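Local coordinates for hypothetical conserved protein (Geobacillus kaustophilus, PDB 2PCS) that is of unknown function but belongs to the CoxG family of Bet v 1-like proteins and probably binds a ligand between its long helix and sheet, at residues C31-K36 against I135-K140; K47-I52 against K60-I65; Y76-N81 against G93-T98. All coordinates share one frame; numbering follows the deposited sequence.

Contact 1: C31-K36 against I135-K140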
ATOM      1  N   CYS A  31      -3.366   6.666  -6.324  1.00 82.15           N
ATOM      2  CA  CYS A  31      -3.494   6.629  -4.832  1.00 80.85           C
ATOM      3  C   CYS A  31      -2.202   6.379  -4.033  1.00 79.90           C
ATOM      4  O   CYS A  31      -2.188   6.561  -2.817  1.00 80.51           O
ATOM      5  CB  CYS A  31      -4.586   5.648  -4.399  1.00 79.83           C
ATOM      6  SG  CYS A  31      -6.194   5.932  -5.205  1.00 82.05           S
ATOM      7  N   ILE A  32      -1.131   5.929  -4.686  1.00 79.46           N
ATOM      8  CA  ILE A  32       0.157   5.689  -3.987  1.00 79.05           C
ATOM      9  C   ILE A  32       0.852   7.008  -3.970  1.00 78.90           C
ATOM     10  O   ILE A  32       1.012   7.633  -5.007  1.00 79.45           O
ATOM     11  CB  ILE A  32       1.072   4.697  -4.741  1.00 78.97           C
ATOM     12  CG1 ILE A  32       0.503   3.281  -4.678  1.00 79.72           C
ATOM     13  CG2 ILE A  32       2.503   4.724  -4.215  1.00 76.85           C
ATOM     14  CD1 ILE A  32       1.096   2.362  -5.754  1.00 78.05           C
ATOM     15  N   MET A  33       1.289   7.454  -2.819  1.00 79.43           N
ATOM     16  CA  MET A  33       1.924   8.765  -2.812  1.00 80.30           C
ATOM     17  C   MET A  33       3.292   8.775  -3.476  1.00 80.25           C
ATOM     18  O   MET A  33       4.127   7.907  -3.226  1.00 79.88           O
ATOM     19  CB  MET A  33       2.036   9.306  -1.404  1.00 80.71           C
ATOM     20  CG  MET A  33       1.637  10.791  -1.312  1.00 80.80           C
ATOM     21  SD  MET A  33       2.657  11.463  -0.040  1.00 80.95           S
ATOM     22  CE  MET A  33       1.922  10.801   1.445  1.00 77.93           C
ATOM     23  N   GLY A  34       3.515   9.761  -4.326  1.00 80.61           N
ATOM     24  CA  GLY A  34       4.809   9.891  -4.970  1.00 81.72           C
ATOM     25  C   GLY A  34       4.887   9.123  -6.265  1.00 82.45           C
ATOM     26  O   GLY A  34       5.851   9.272  -7.030  1.00 82.96           O
ATOM     27  N   CYS A  35       3.868   8.306  -6.520  1.00 83.15           N
ATOM     28  CA  CYS A  35       3.860   7.442  -7.671  1.00 84.08           C
ATOM     29  C   CYS A  35       3.609   8.222  -8.956  1.00 85.65           C
ATOM     30  O   CYS A  35       2.562   8.824  -9.125  1.00 84.68           O
ATOM     31  CB  CYS A  35       2.882   6.297  -7.508  1.00 83.43           C
ATOM     32  SG  CYS A  35       3.187   5.028  -8.745  1.00 83.51           S
ATOM     33  N   LYS A  36       4.623   8.230  -9.821  1.00 87.92           N
ATOM     34  CA  LYS A  36       4.595   8.963 -11.084  1.00 90.67           C
ATOM     35  C   LYS A  36       4.080   8.020 -12.150  1.00 92.12           C
ATOM     36  O   LYS A  36       3.224   8.397 -12.954  1.00 93.10           O
ATOM     37  CB  LYS A  36       5.987   9.465 -11.460  1.00 90.71           C
ATOM     38  CG  LYS A  36       6.313  10.912 -11.069  1.00 93.75           C
ATOM     39  CD  LYS A  36       7.420  11.462 -12.037  1.00 97.83           C
ATOM     40  CE  LYS A  36       7.428  13.009 -12.231  1.00 97.66           C
ATOM     41  NZ  LYS A  36       8.398  13.373 -13.333  1.00 97.47           N
ATOM     42  N   ILE A 135       0.116   4.395   4.343  1.00 61.91           N
ATOM     43  CA  ILE A 135      -1.103   3.552   4.367  1.00 62.88           C
ATOM     44  C   ILE A 135      -2.385   4.391   4.495  1.00 64.32           C
ATOM     45  O   ILE A 135      -3.295   4.214   3.674  1.00 63.15           O
ATOM     46  CB  ILE A 135      -1.022   2.467   5.472  1.00 62.92           C
ATOM     47  CG1 ILE A 135       0.130   1.489   5.138  1.00 61.65           C
ATOM     48  CG2 ILE A 135      -2.375   1.743   5.629  1.00 63.21           C
ATOM     49  CD1 ILE A 135       0.773   0.880   6.353  1.00 64.73           C
ATOM     50  N   SER A 136      -2.461   5.310   5.482  1.00 65.46           N
ATOM     51  CA  SER A 136      -3.678   6.176   5.620  1.00 67.43           C
ATOM     52  C   SER A 136      -3.988   7.021   4.385  1.00 67.63           C
ATOM     53  O   SER A 136      -5.154   7.104   3.958  1.00 68.78           O
ATOM     54  CB  SER A 136      -3.594   7.123   6.802  1.00 66.78           C
ATOM     55  OG  SER A 136      -3.180   6.424   7.949  1.00 71.95           O
ATOM     56  N   ASP A 137      -2.953   7.630   3.812  1.00 67.50           N
ATOM     57  CA  ASP A 137      -3.115   8.421   2.632  1.00 67.52           C
ATOM     58  C   ASP A 137      -3.558   7.614   1.407  1.00 67.05           C
ATOM     59  O   ASP A 137      -4.347   8.084   0.549  1.00 66.90           O
ATOM     60  CB  ASP A 137      -1.814   9.154   2.298  1.00 68.41           C
ATOM     61  CG  ASP A 137      -2.013  10.124   1.136  1.00 71.23           C
ATOM     62  OD1 ASP A 137      -2.739  11.135   1.346  1.00 76.73           O
ATOM     63  OD2 ASP A 137      -1.528   9.832   0.012  1.00 76.91           O
ATOM     64  N   PHE A 138      -3.049   6.386   1.312  1.00 66.74           N
ATOM     65  CA  PHE A 138      -3.522   5.471   0.256  1.00 65.50           C
ATOM     66  C   PHE A 138      -5.000   5.101   0.476  1.00 65.73           C
ATOM     67  O   PHE A 138      -5.816   5.143  -0.438  1.00 64.15           O
ATOM     68  CB  PHE A 138      -2.657   4.221   0.242  1.00 63.38           C
ATOM     69  CG  PHE A 138      -3.152   3.157  -0.697  1.00 64.88           C
ATOM     70  CD1 PHE A 138      -2.903   3.235  -2.081  1.00 60.97           C
ATOM     71  CD2 PHE A 138      -3.874   2.079  -0.210  1.00 62.76           C
ATOM     72  CE1 PHE A 138      -3.357   2.250  -2.940  1.00 61.78           C
ATOM     73  CE2 PHE A 138      -4.316   1.083  -1.088  1.00 63.57           C
ATOM     74  CZ  PHE A 138      -4.038   1.142  -2.426  1.00 59.36           C
ATOM     75  N   PHE A 139      -5.339   4.712   1.688  1.00 68.07           N
ATOM     76  CA  PHE A 139      -6.721   4.304   1.936  1.00 71.57           C
ATOM     77  C   PHE A 139      -7.690   5.497   1.797  1.00 73.85           C
ATOM     78  O   PHE A 139      -8.845   5.324   1.390  1.00 72.43           O
ATOM     79  CB  PHE A 139      -6.842   3.565   3.265  1.00 71.97           C
ATOM     80  CG  PHE A 139      -6.328   2.165   3.200  1.00 71.34           C
ATOM     81  CD1 PHE A 139      -5.531   1.658   4.201  1.00 76.01           C
ATOM     82  CD2 PHE A 139      -6.627   1.365   2.120  1.00 73.80           C
ATOM     83  CE1 PHE A 139      -5.024   0.354   4.128  1.00 77.09           C
ATOM     84  CE2 PHE A 139      -6.122   0.059   2.025  1.00 77.33           C
ATOM     85  CZ  PHE A 139      -5.307  -0.437   3.039  1.00 74.73           C
ATOM     86  N   LYS A 140      -7.162   6.711   2.054  1.00 76.25           N
ATOM     87  CA  LYS A 140      -7.905   7.963   1.901  1.00 78.02           C
ATOM     88  C   LYS A 140      -8.224   8.190   0.446  1.00 78.52           C
ATOM     89  O   LYS A 140      -9.341   8.556   0.112  1.00 79.43           O
ATOM     90  CB  LYS A 140      -7.094   9.149   2.448  1.00 78.28           C
ATOM     91  CG  LYS A 140      -7.759  10.514   2.244  1.00 80.27           C
ATOM     92  CD  LYS A 140      -6.793  11.698   2.329  1.00 81.18           C
ATOM     93  CE  LYS A 140      -7.517  13.022   1.888  1.00 85.41           C
ATOM     94  NZ  LYS A 140      -6.669  14.270   2.163  1.00 89.95           N
TER
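The long helix 124-148 of this helix-grip fold meets the end of helix 25-31 through Phe138 and Asp137, against Cys31, Ile32 and Met33. Cys31 O is the atom most closely engaged: it lies near the plane of the Phe138 ring at its edge, 3.5 Å from Phe138 CD1, and also receives a CA-H...O contact from Phe138 CA with an angle at the hydrogen of 152°. Cys31 CB, well out of the ring plane, packs 3.7 Å from Phe138 CD1. Phe138 holds its CG anti to the backbone N (chi1 174°), which carries the ring away from the helix axis to Cys31 and Ile32, and Ile32 CG1 approaches Phe138 CD1 more loosely at 4.3 Å.

As in other Bet v 1-like proteins, the space between helix and sheet can hold a ligand; the side chain of Phe138 lies about 4 Å from a bound molecule of unknown identity. The type II turn from Ile32 to Cys35 then carries the chain away from the helix into strand 35-42, with Ile32 resting on Leu50. Beside this, the side chains of Met33 and Asp137 cross at about a right angle. The methionine chain, bent at chi2 and chi3, lays its CG 3.6 Å from Asp137 OD2 and its CE 4.0 Å from Asp137 CG, while the carboxylate has a long, weak ion pair with Lys141.

Contact 2: K47-I52 against K60-I65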
ATOM      1  N   LYS A  47       6.369  -1.906 -11.923  1.00 76.55           N
ATOM      2  CA  LYS A  47       7.506  -1.099 -11.596  1.00 76.87           C
ATOM      3  C   LYS A  47       6.918   0.273 -11.311  1.00 77.30           C
ATOM      4  O   LYS A  47       6.195   0.863 -12.123  1.00 76.84           O
ATOM      5  CB  LYS A  47       8.524  -1.050 -12.739  1.00 77.19           C
ATOM      6  CG  LYS A  47       9.827  -0.256 -12.429  1.00 78.69           C
ATOM      7  CD  LYS A  47      11.010  -0.861 -13.152  1.00 86.53           C
ATOM      8  CE  LYS A  47      12.060   0.179 -13.594  1.00 92.07           C
ATOM      9  NZ  LYS A  47      13.404  -0.026 -12.942  1.00 94.16           N
ATOM     10  N   ALA A  48       7.196   0.743 -10.112  1.00 77.43           N
ATOM     11  CA  ALA A  48       6.729   2.030  -9.701  1.00 78.03           C
ATOM     12  C   ALA A  48       7.928   2.989  -9.596  1.00 78.22           C
ATOM     13  O   ALA A  48       8.992   2.632  -9.069  1.00 78.18           O
ATOM     14  CB  ALA A  48       5.985   1.900  -8.396  1.00 77.49           C
ATOM     15  N   ASP A  49       7.753   4.180 -10.169  1.00 79.27           N
ATOM     16  CA  ASP A  49       8.708   5.291 -10.042  1.00 80.28           C
ATOM     17  C   ASP A  49       8.173   6.215  -8.930  1.00 79.10           C
ATOM     18  O   ASP A  49       7.183   6.916  -9.131  1.00 78.91           O
ATOM     19  CB  ASP A  49       8.841   6.023 -11.396  1.00 81.14           C
ATOM     20  CG  ASP A  49       9.527   7.429 -11.277  1.00 85.14           C
ATOM     21  OD1 ASP A  49      10.473   7.607 -10.457  1.00 88.83           O
ATOM     22  OD2 ASP A  49       9.124   8.354 -12.029  1.00 88.49           O
ATOM     23  N   LEU A  50       8.785   6.168  -7.752  1.00 77.73           N
ATOM     24  CA  LEU A  50       8.252   6.933  -6.601  1.00 77.43           C
ATOM     25  C   LEU A  50       9.108   8.162  -6.283  1.00 77.49           C
ATOM     26  O   LEU A  50      10.321   8.063  -6.076  1.00 76.93           O
ATOM     27  CB  LEU A  50       8.111   6.044  -5.348  1.00 76.02           C
ATOM     28  CG  LEU A  50       7.240   4.801  -5.507  1.00 76.00           C
ATOM     29  CD1 LEU A  50       7.440   3.802  -4.383  1.00 76.05           C
ATOM     30  CD2 LEU A  50       5.805   5.154  -5.621  1.00 72.31           C
ATOM     31  N   GLN A  51       8.478   9.324  -6.262  1.00 77.94           N
ATOM     32  CA  GLN A  51       9.166  10.515  -5.787  1.00 79.90           C
ATOM     33  C   GLN A  51       8.519  10.983  -4.506  1.00 78.21           C
ATOM     34  O   GLN A  51       7.484  11.608  -4.501  1.00 79.10           O
ATOM     35  CB  GLN A  51       9.252  11.598  -6.884  1.00 80.12           C
ATOM     36  CG  GLN A  51      10.106  11.099  -8.063  1.00 83.02           C
ATOM     37  CD  GLN A  51      10.135  12.018  -9.264  1.00 83.79           C
ATOM     38  OE1 GLN A  51       9.930  13.231  -9.146  1.00 91.16           O
ATOM     39  NE2 GLN A  51      10.420  11.440 -10.443  1.00 87.33           N
ATOM     40  N   ILE A  52       9.150  10.643  -3.407  1.00 77.59           N
ATOM     41  CA  ILE A  52       8.560  10.861  -2.128  1.00 77.05           C
ATOM     42  C   ILE A  52       9.127  12.132  -1.499  1.00 77.28           C
ATOM     43  O   ILE A  52      10.349  12.223  -1.244  1.00 77.08           O
ATOM     44  CB  ILE A  52       8.738   9.613  -1.267  1.00 76.78           C
ATOM     45  CG1 ILE A  52       7.815   8.510  -1.827  1.00 76.07           C
ATOM     46  CG2 ILE A  52       8.401   9.912   0.191  1.00 78.09           C
ATOM     47  CD1 ILE A  52       8.423   7.133  -1.797  1.00 76.32           C
ATOM     48  N   LYS A  60      13.999   9.569  -4.196  1.00 73.27           N
ATOM     49  CA  LYS A  60      13.489   8.915  -5.368  1.00 74.39           C
ATOM     50  C   LYS A  60      13.777   7.428  -5.244  1.00 72.27           C
ATOM     51  O   LYS A  60      14.865   6.988  -4.855  1.00 71.68           O
ATOM     52  CB  LYS A  60      14.096   9.522  -6.621  1.00 75.64           C
ATOM     53  CG  LYS A  60      13.529  10.947  -6.863  1.00 80.43           C
ATOM     54  CD  LYS A  60      14.163  11.742  -8.059  1.00 78.76           C
ATOM     55  CE  LYS A  60      13.805  13.260  -7.929  1.00 84.39           C
ATOM     56  NZ  LYS A  60      13.952  14.072  -9.218  1.00 87.46           N
ATOM     57  N   TYR A  61      12.755   6.635  -5.502  1.00 70.96           N
ATOM     58  CA  TYR A  61      12.879   5.212  -5.259  1.00 69.44           C
ATOM     59  C   TYR A  61      12.269   4.543  -6.417  1.00 69.39           C
ATOM     60  O   TYR A  61      11.327   5.065  -6.968  1.00 69.20           O
ATOM     61  CB  TYR A  61      12.105   4.807  -4.008  1.00 67.68           C
ATOM     62  CG  TYR A  61      12.509   5.474  -2.739  1.00 64.66           C
ATOM     63  CD1 TYR A  61      13.351   4.837  -1.875  1.00 62.11           C
ATOM     64  CD2 TYR A  61      12.040   6.761  -2.406  1.00 64.67           C
ATOM     65  CE1 TYR A  61      13.705   5.396  -0.663  1.00 64.28           C
ATOM     66  CE2 TYR A  61      12.401   7.364  -1.189  1.00 64.59           C
ATOM     67  CZ  TYR A  61      13.215   6.649  -0.309  1.00 66.89           C
ATOM     68  OH  TYR A  61      13.619   7.199   0.899  1.00 67.81           O
ATOM     69  N   ASP A  62      12.822   3.398  -6.781  1.00 70.79           N
ATOM     70  CA  ASP A  62      12.159   2.463  -7.696  1.00 73.00           C
ATOM     71  C   ASP A  62      11.694   1.265  -6.895  1.00 72.74           C
ATOM     72  O   ASP A  62      12.400   0.809  -5.999  1.00 71.98           O
ATOM     73  CB  ASP A  62      13.086   2.038  -8.837  1.00 73.96           C
ATOM     74  CG  ASP A  62      13.366   3.196  -9.793  1.00 80.39           C
ATOM     75  OD1 ASP A  62      14.544   3.541 -10.002  1.00 88.04           O
ATOM     76  OD2 ASP A  62      12.404   3.823 -10.293  1.00 87.67           O
ATOM     77  N   ALA A  63      10.489   0.779  -7.210  1.00 72.60           N
ATOM     78  CA  ALA A  63       9.870  -0.279  -6.441  1.00 72.57           C
ATOM     79  C   ALA A  63       9.365  -1.304  -7.390  1.00 72.35           C
ATOM     80  O   ALA A  63       8.741  -0.945  -8.368  1.00 72.94           O
ATOM     81  CB  ALA A  63       8.669   0.289  -5.603  1.00 72.29           C
ATOM     82  N   ILE A  64       9.639  -2.573  -7.103  1.00 72.74           N
ATOM     83  CA  ILE A  64       8.934  -3.673  -7.748  1.00 73.18           C
ATOM     84  C   ILE A  64       7.773  -4.118  -6.831  1.00 73.43           C
ATOM     85  O   ILE A  64       7.971  -4.439  -5.665  1.00 73.07           O
ATOM     86  CB  ILE A  64       9.847  -4.907  -8.093  1.00 73.24           C
ATOM     87  CG1 ILE A  64      11.107  -4.531  -8.924  1.00 73.53           C
ATOM     88  CG2 ILE A  64       9.046  -5.953  -8.834  1.00 72.26           C
ATOM     89  CD1 ILE A  64      10.844  -3.627 -10.114  1.00 72.13           C
ATOM     90  N   ILE A  65       6.568  -4.122  -7.379  1.00 73.45           N
ATOM     91  CA  ILE A  65       5.377  -4.522  -6.629  1.00 73.39           C
ATOM     92  C   ILE A  65       4.757  -5.698  -7.345  1.00 72.72           C
ATOM     93  O   ILE A  65       4.308  -5.525  -8.486  1.00 71.84           O
ATOM     94  CB  ILE A  65       4.329  -3.362  -6.594  1.00 73.80           C
ATOM     95  CG1 ILE A  65       4.975  -2.068  -6.100  1.00 71.92           C
ATOM     96  CG2 ILE A  65       3.120  -3.734  -5.735  1.00 73.66           C
ATOM     97  CD1 ILE A  65       4.092  -0.852  -6.298  1.00 74.54           C
TER
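Ala48 and Ala63 face each other as a hydrogen-bonded pair, each alanine giving its N-H to the other's carbonyl. Ala48 N reaches Ala63 O at 2.9 Å in an almost straight bond, 176° at the hydrogen; the return bond, from Ala63 N to Ala48 O, is more bent at 155°. Leu50 and Tyr61 repeat the pattern: Leu50 N binds Tyr61 O and Tyr61 N binds Leu50 O, both at 2.9 Å. Three of these carbonyls also take a CA-H...O contact: Ala63 O from Lys47 CA, Ala48 O from Asp62 CA and Leu50 O from Lys60 CA.

The segments belong to the beta hairpin of strands 45-52 and 59-71, part of the antiparallel sheet of this Bet v 1-like fold. At the non-hydrogen-bonded positions Lys47, Asp49 and Gln51 direct their backbone N-H and C=O groups away from strand 59-71 and bond to strand 35-42 and, at Gln51, to Gly34 in the turn before it.

On the face of Ala48, Leu50, Tyr61 and Ala63 the contacts are apolar. Leu50 CD1 touches Ala63 CB at 3.9 Å, Ile65 CD1 packs against Ala48 CB, and Ile52 CD1 meets Tyr61 CD2 at 3.7 Å, while the phenol OH is hydrogen-bonded to Val57 O. The face of Lys47, Asp49, Gln51, Lys60, Asp62 and Ile64 is mostly polar: Asp49 OD1 and Asp62 OD2 are 4.3 Å apart, two carboxylates that would probably repel each other if both are charged; Lys47 NZ, 4.8 Å from Asp62 OD1, is not in contact but may ease this. Next along this face, Gln51 CG lies 3.6 Å from Lys60 CG where the two extended chains cross obliquely. With an alanine in place of this glutamine, the lysine's aliphatic chain is likely to lose its neighbour and turn more freely.

Contact 3: Y76-N81 against G93-T98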
ATOM      1  N   TYR A  76      -5.620 -10.785  -1.159  1.00 62.99           N
ATOM      2  CA  TYR A  76      -4.342 -10.936  -1.902  1.00 61.72           C
ATOM      3  C   TYR A  76      -3.109 -10.711  -1.043  1.00 61.69           C
ATOM      4  O   TYR A  76      -3.205 -10.324   0.132  1.00 61.06           O
ATOM      5  CB  TYR A  76      -4.313 -10.094  -3.153  1.00 62.65           C
ATOM      6  CG  TYR A  76      -4.470  -8.626  -2.880  1.00 65.02           C
ATOM      7  CD1 TYR A  76      -5.746  -8.069  -2.591  1.00 66.03           C
ATOM      8  CD2 TYR A  76      -3.358  -7.781  -2.876  1.00 64.49           C
ATOM      9  CE1 TYR A  76      -5.896  -6.685  -2.329  1.00 66.75           C
ATOM     10  CE2 TYR A  76      -3.483  -6.410  -2.630  1.00 66.60           C
ATOM     11  CZ  TYR A  76      -4.742  -5.867  -2.343  1.00 68.32           C
ATOM     12  OH  TYR A  76      -4.841  -4.511  -2.111  1.00 69.26           O
ATOM     13  N   LYS A  77      -1.934 -11.021  -1.612  1.00 61.46           N
ATOM     14  CA  LYS A  77      -0.667 -10.736  -0.978  1.00 60.94           C
ATOM     15  C   LYS A  77       0.139  -9.798  -1.853  1.00 60.45           C
ATOM     16  O   LYS A  77      -0.037  -9.783  -3.049  1.00 59.50           O
ATOM     17  CB  LYS A  77       0.095 -12.017  -0.676  1.00 60.52           C
ATOM     18  CG  LYS A  77      -0.653 -12.897   0.287  1.00 65.66           C
ATOM     19  CD  LYS A  77       0.213 -14.097   0.714  1.00 73.75           C
ATOM     20  CE  LYS A  77      -0.298 -14.828   1.971  1.00 74.90           C
ATOM     21  NZ  LYS A  77       0.124 -16.291   1.877  1.00 76.69           N
ATOM     22  N   LEU A  78       0.991  -8.977  -1.231  1.00 61.03           N
ATOM     23  CA  LEU A  78       1.868  -8.053  -1.956  1.00 61.02           C
ATOM     24  C   LEU A  78       3.308  -8.317  -1.618  1.00 60.69           C
ATOM     25  O   LEU A  78       3.626  -8.500  -0.449  1.00 59.90           O
ATOM     26  CB  LEU A  78       1.569  -6.588  -1.611  1.00 60.51           C
ATOM     27  CG  LEU A  78       0.362  -5.888  -2.207  1.00 62.94           C
ATOM     28  CD1 LEU A  78       0.579  -4.416  -1.831  1.00 64.02           C
ATOM     29  CD2 LEU A  78       0.116  -6.035  -3.773  1.00 56.80           C
ATOM     30  N   LEU A  79       4.177  -8.332  -2.625  1.00 61.53           N
ATOM     31  CA  LEU A  79       5.631  -8.366  -2.372  1.00 63.52           C
ATOM     32  C   LEU A  79       6.176  -7.089  -2.932  1.00 63.72           C
ATOM     33  O   LEU A  79       5.895  -6.765  -4.092  1.00 62.58           O
ATOM     34  CB  LEU A  79       6.297  -9.555  -3.051  1.00 64.71           C
ATOM     35  CG  LEU A  79       5.649 -10.946  -2.861  1.00 69.50           C
ATOM     36  CD1 LEU A  79       6.364 -11.993  -3.754  1.00 71.15           C
ATOM     37  CD2 LEU A  79       5.729 -11.371  -1.361  1.00 70.51           C
ATOM     38  N   VAL A  80       6.873  -6.329  -2.085  1.00 63.94           N
ATOM     39  CA  VAL A  80       7.464  -5.059  -2.487  1.00 65.27           C
ATOM     40  C   VAL A  80       9.011  -5.013  -2.284  1.00 65.96           C
ATOM     41  O   VAL A  80       9.500  -5.290  -1.178  1.00 66.53           O
ATOM     42  CB  VAL A  80       6.849  -3.837  -1.789  1.00 65.16           C
ATOM     43  CG1 VAL A  80       7.579  -2.552  -2.269  1.00 66.84           C
ATOM     44  CG2 VAL A  80       5.337  -3.703  -2.045  1.00 65.61           C
ATOM     45  N   ASN A  81       9.738  -4.700  -3.372  1.00 66.18           N
ATOM     46  CA  ASN A  81      11.187  -4.404  -3.350  1.00 66.94           C
ATOM     47  C   ASN A  81      11.432  -2.993  -3.862  1.00 65.88           C
ATOM     48  O   ASN A  81      11.209  -2.706  -5.029  1.00 67.01           O
ATOM     49  CB  ASN A  81      11.971  -5.414  -4.174  1.00 67.16           C
ATOM     50  CG  ASN A  81      11.796  -6.823  -3.668  1.00 71.91           C
ATOM     51  OD1 ASN A  81      10.959  -7.570  -4.176  1.00 77.93           O
ATOM     52  ND2 ASN A  81      12.573  -7.202  -2.648  1.00 75.39           N
ATOM     53  N   GLY A  93       2.971  -8.062   2.375  1.00 66.80           N
ATOM     54  CA  GLY A  93       1.742  -7.823   3.093  1.00 64.86           C
ATOM     55  C   GLY A  93       0.678  -8.772   2.649  1.00 64.23           C
ATOM     56  O   GLY A  93       0.790  -9.377   1.575  1.00 64.02           O
ATOM     57  N   VAL A  94      -0.360  -8.890   3.476  1.00 63.64           N
ATOM     58  CA  VAL A  94      -1.555  -9.664   3.187  1.00 62.99           C
ATOM     59  C   VAL A  94      -2.766  -8.760   3.386  1.00 63.79           C
ATOM     60  O   VAL A  94      -2.883  -8.040   4.390  1.00 61.72           O
ATOM     61  CB  VAL A  94      -1.689 -10.858   4.145  1.00 65.37           C
ATOM     62  CG1 VAL A  94      -2.836 -11.744   3.724  1.00 63.84           C
ATOM     63  CG2 VAL A  94      -0.359 -11.692   4.251  1.00 63.98           C
ATOM     64  N   ILE A  95      -3.674  -8.781   2.415  1.00 63.76           N
ATOM     65  CA  ILE A  95      -4.893  -8.030   2.502  1.00 63.40           C
ATOM     66  C   ILE A  95      -6.141  -8.965   2.421  1.00 64.15           C
ATOM     67  O   ILE A  95      -6.252  -9.808   1.521  1.00 62.60           O
ATOM     68  CB  ILE A  95      -4.966  -7.004   1.374  1.00 63.74           C
ATOM     69  CG1 ILE A  95      -3.899  -5.900   1.528  1.00 65.99           C
ATOM     70  CG2 ILE A  95      -6.308  -6.369   1.279  1.00 61.71           C
ATOM     71  CD1 ILE A  95      -2.601  -6.285   0.969  1.00 68.70           C
ATOM     72  N   ASP A  96      -7.095  -8.742   3.327  1.00 63.97           N
ATOM     73  CA  ASP A  96      -8.353  -9.481   3.336  1.00 65.26           C
ATOM     74  C   ASP A  96      -9.509  -8.488   3.356  1.00 65.88           C
ATOM     75  O   ASP A  96      -9.466  -7.471   4.090  1.00 65.49           O
ATOM     76  CB  ASP A  96      -8.394 -10.413   4.535  1.00 64.69           C
ATOM     77  CG  ASP A  96      -7.420 -11.591   4.388  1.00 69.88           C
ATOM     78  OD1 ASP A  96      -7.619 -12.419   3.479  1.00 71.05           O
ATOM     79  OD2 ASP A  96      -6.440 -11.711   5.183  1.00 77.23           O
ATOM     80  N   LEU A  97     -10.495  -8.731   2.491  1.00 66.34           N
ATOM     81  CA  LEU A  97     -11.705  -7.938   2.519  1.00 68.05           C
ATOM     82  C   LEU A  97     -12.832  -8.759   3.203  1.00 69.24           C
ATOM     83  O   LEU A  97     -13.019  -9.978   2.911  1.00 68.94           O
ATOM     84  CB  LEU A  97     -12.087  -7.456   1.119  1.00 68.04           C
ATOM     85  CG  LEU A  97     -11.118  -6.582   0.311  1.00 68.55           C
ATOM     86  CD1 LEU A  97     -11.724  -6.176  -1.024  1.00 64.95           C
ATOM     87  CD2 LEU A  97     -10.819  -5.344   1.098  1.00 69.73           C
ATOM     88  N   THR A  98     -13.513  -8.102   4.139  1.00 69.44           N
ATOM     89  CA  THR A  98     -14.612  -8.701   4.892  1.00 71.35           C
ATOM     90  C   THR A  98     -15.847  -7.839   4.852  1.00 71.48           C
ATOM     91  O   THR A  98     -15.794  -6.690   5.256  1.00 71.45           O
ATOM     92  CB  THR A  98     -14.219  -8.887   6.326  1.00 71.51           C
ATOM     93  OG1 THR A  98     -13.224  -9.896   6.356  1.00 74.80           O
ATOM     94  CG2 THR A  98     -15.344  -9.386   7.139  1.00 73.72           C
TER
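Gly93, within strand 87-99, pairs with Leu78 of strand 75-84 in the hairpin the two strands form, as neighbours in the antiparallel sheet of the Bet v 1-like fold. Gly93 N binds Leu78 O, and Leu78 N binds Gly93 O at 2.8 Å with the donor tilted 32° from the carbonyl plane. Gly93 O is approached as well by Lys77 CA, at 3.2 Å.

Val94 follows as the partner of Lys77 in a non-hydrogen-bonded pair, and their side chains run side by side, pointing the same way. Lys77 CE comes within 3.9 Å of Val94 CG2, and the amine beyond it has a long, weak ion pair with Asp69. Strand 104-116 continues the sheet past Val94, through backbone bonding to Thr110.

Ile95 gives the most extensive side-chain contact, against Tyr76. Ile95 N binds Tyr76 O in a bond straight to within a degree (179°), and Tyr76 N binds Ile95 O. The tyrosine CG lies between its backbone N and carbonyl carbon (chi1 60°), turning the ring over Ile95 and within about 3 Å of a bound unidentified ligand; Trp19 also meets this ring. Ile95 CB makes a CH-pi contact, 4.0 Å from the centroid of the Tyr76 ring, and the isoleucine branches spread across the same face: CG2 is 3.6 Å from Tyr76 CE1, and CD1 reaches Tyr76 CE2 at 3.7 Å.

All three contacts reach one antiparallel sheet. Contact 1 spans the chain most widely, its segments enclosing contact 2 and then contact 3, which follow in series as two hairpins joined by the pairing of strands 59-71 and 75-84. Contacts 1 and 2 have centres about 12 Å apart and touch where strand 35-42 and the turn before it meet strand 45-52, through Gly34 with Gln51 and Lys36 with Asp49. Contacts 2 and 3, about 18 Å between centres, join at Ile64 and Asn81. Contacts 1 and 3 do not touch, their nearest atoms about 6 Å apart. Phe138, Ile65 and Tyr76, one from each contact, approach unidentified bound material, consistent with a pocket between helix and sheet.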